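Local coordinates for protein LigF (Sphingobium sp. SYK-6, PDB 4XT0) that degrades lignin as a glutathione S-transferase superfamily beta-etherase, cleaving beta-aryl ether bonds with glutathione, at residues L24-L29 against N234-I239. Numbering follows the deposited sequence.
Sequences LYEKGL and NARPAI
OE1 of E26 is gripped by three donors: NH2 of R236 at 3.1 Å, a water that donates to it at 2.9 Å, and ND2 of N86. The salt bridge between E26 and R236 joins the two domains of the glutathione S-transferase fold, linking the end of helix 15-26 in the thioredoxin-like domain to the break between helices 224-235 and 237-244 in the all-helical domain. R236 binds side-on, its NE reaching OE2 of E26 at 2.9 Å from the syn side but tilted out of the carboxylate plane, while NH2 comes to OE1 from above that plane, nearly straight (172°). Both oxygens lie at the guanidinium edge, although the two flat groups are turned 43° apart. A bend at chi3 (57°) brings this edge round to the carboxylate, and Y193 adds a cation-pi contact to R236. The water accepts from the backbone N of A238, tying the start of helix 237-244 to the same carboxylate. An alanine in place of E26 has no carboxylate to offer, and the R236 guanidinium would probably lose its charged mate and be freer to turn. CB of A238 lies over the face of the E26 carboxylate turned away from R236, 3.4 Å from CD. It also meets CB of Y25 at 4.3 Å; the Y25 hydroxyl bonds to OE1 of Q33. CG1 of I239 approaches OE2 of E26 at 3.6 Å.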
loop_
_atom_site.group_PDB
_atom_site.type_symbol
_atom_site.label_atom_id
_atom_site.label_comp_id
_atom_site.label_asym_id
_atom_site.label_seq_id
_atom_site.Cartn_x
_atom_site.Cartn_y
_atom_site.Cartn_z
ATOM N N LEU A 24 -16.614 -12.162 -1.546
ATOM C CA LEU A 24 -17.854 -12.473 -2.255
ATOM C C LEU A 24 -18.608 -13.635 -1.601
ATOM O O LEU A 24 -19.826 -13.569 -1.403
ATOM C CB LEU A 24 -17.553 -12.799 -3.734
ATOM C CG LEU A 24 -17.134 -11.588 -4.586
ATOM C CD1 LEU A 24 -16.360 -12.042 -5.831
ATOM C CD2 LEU A 24 -18.363 -10.730 -4.948
ATOM N N TYR A 25 -17.888 -14.697 -1.256
ATOM C CA TYR A 25 -18.525 -15.853 -0.620
ATOM C C TYR A 25 -18.962 -15.538 0.803
ATOM O O TYR A 25 -19.980 -16.024 1.258
ATOM C CB TYR A 25 -17.583 -17.060 -0.590
ATOM C CG TYR A 25 -17.490 -17.812 -1.892
ATOM C CD1 TYR A 25 -18.456 -18.744 -2.248
ATOM C CD2 TYR A 25 -16.422 -17.599 -2.764
ATOM C CE1 TYR A 25 -18.371 -19.438 -3.442
ATOM C CE2 TYR A 25 -16.331 -18.280 -3.962
ATOM C CZ TYR A 25 -17.308 -19.201 -4.295
ATOM O OH TYR A 25 -17.216 -19.895 -5.477
ATOM N N GLU A 26 -18.182 -14.736 1.521
ATOM C CA GLU A 26 -18.561 -14.413 2.902
ATOM C C GLU A 26 -19.829 -13.571 2.927
ATOM O O GLU A 26 -20.627 -13.655 3.869
ATOM C CB GLU A 26 -17.431 -13.681 3.631
ATOM C CG GLU A 26 -16.231 -14.562 3.953
ATOM C CD GLU A 26 -16.413 -15.418 5.208
ATOM O OE1 GLU A 26 -17.523 -15.441 5.796
ATOM O OE2 GLU A 26 -15.434 -16.096 5.599
ATOM N N LYS A 27 -20.026 -12.768 1.883
ATOM C CA LYS A 27 -21.190 -11.874 1.842
ATOM C C LYS A 27 -22.384 -12.516 1.136
ATOM O O LYS A 27 -23.463 -11.922 1.024
ATOM C CB LYS A 27 -20.791 -10.549 1.183
ATOM C CG LYS A 27 -19.749 -9.805 2.037
ATOM C CD LYS A 27 -19.435 -8.403 1.480
ATOM C CE LYS A 27 -20.611 -7.455 1.656
ATOM N NZ LYS A 27 -21.087 -7.363 3.082
ATOM N N GLY A 28 -22.194 -13.753 0.693
ATOM C CA GLY A 28 -23.262 -14.511 0.066
ATOM C C GLY A 28 -23.677 -13.911 -1.264
ATOM O O GLY A 28 -24.784 -14.141 -1.731
ATOM N N LEU A 29 -22.782 -13.153 -1.877
ATOM C CA LEU A 29 -23.092 -12.475 -3.134
ATOM C C LEU A 29 -23.035 -13.429 -4.320
ATOM O O LEU A 29 -22.088 -14.204 -4.458
ATOM C CB LEU A 29 -22.128 -11.307 -3.362
ATOM C CG LEU A 29 -22.360 -10.108 -2.436
ATOM C CD1 LEU A 29 -21.217 -9.122 -2.509
ATOM C CD2 LEU A 29 -23.673 -9.416 -2.807
ATOM N N ASN A 234 -9.936 -21.367 7.963
ATOM C CA ASN A 234 -10.203 -22.523 7.113
ATOM C C ASN A 234 -11.448 -23.328 7.525
ATOM O O ASN A 234 -12.002 -24.076 6.717
ATOM C CB ASN A 234 -8.977 -23.443 7.086
ATOM C CG ASN A 234 -8.016 -23.092 5.961
ATOM O OD1 ASN A 234 -8.401 -23.062 4.799
ATOM N ND2 ASN A 234 -6.765 -22.831 6.301
ATOM N N ALA A 235 -11.885 -23.181 8.777
ATOM C CA ALA A 235 -13.092 -23.864 9.237
ATOM C C ALA A 235 -14.392 -23.094 8.922
ATOM O O ALA A 235 -15.491 -23.649 9.045
ATOM C CB ALA A 235 -12.998 -24.132 10.733
ATOM N N ARG A 236 -14.276 -21.822 8.540
ATOM C CA ARG A 236 -15.459 -21.006 8.244
ATOM C C ARG A 236 -16.189 -21.572 7.037
ATOM O O ARG A 236 -15.550 -21.930 6.059
ATOM C CB ARG A 236 -15.079 -19.544 7.984
ATOM C CG ARG A 236 -14.393 -18.850 9.158
ATOM C CD ARG A 236 -14.046 -17.394 8.817
ATOM N NE ARG A 236 -15.226 -16.626 8.414
ATOM C CZ ARG A 236 -16.016 -15.983 9.269
ATOM N NH1 ARG A 236 -15.738 -16.003 10.567
ATOM N NH2 ARG A 236 -17.072 -15.309 8.831
ATOM N N PRO A 237 -17.533 -21.655 7.104
ATOM C CA PRO A 237 -18.311 -22.233 5.998
ATOM C C PRO A 237 -18.080 -21.548 4.644
ATOM O O PRO A 237 -18.000 -22.243 3.637
ATOM C CB PRO A 237 -19.758 -22.055 6.467
ATOM C CG PRO A 237 -19.651 -22.130 7.968
ATOM C CD PRO A 237 -18.379 -21.381 8.280
ATOM N N ALA A 238 -17.978 -20.223 4.615
ATOM C CA ALA A 238 -17.786 -19.506 3.354
ATOM C C ALA A 238 -16.404 -19.773 2.756
ATOM O O ALA A 238 -16.246 -19.788 1.531
ATOM C CB ALA A 238 -17.987 -17.984 3.555
ATOM N N ILE A 239 -15.404 -19.979 3.617
ATOM C CA ILE A 239 -14.048 -20.272 3.148
ATOM C C ILE A 239 -13.960 -21.696 2.608
ATOM O O ILE A 239 -13.376 -21.930 1.540
ATOM C CB ILE A 239 -13.000 -20.071 4.271
ATOM C CG1 ILE A 239 -12.972 -18.601 4.736
ATOM C CG2 ILE A 239 -11.621 -20.509 3.813
ATOM C CD1 ILE A 239 -12.621 -17.567 3.651
HETATM O O HOH W 1 -18.253 -18.069 6.827
#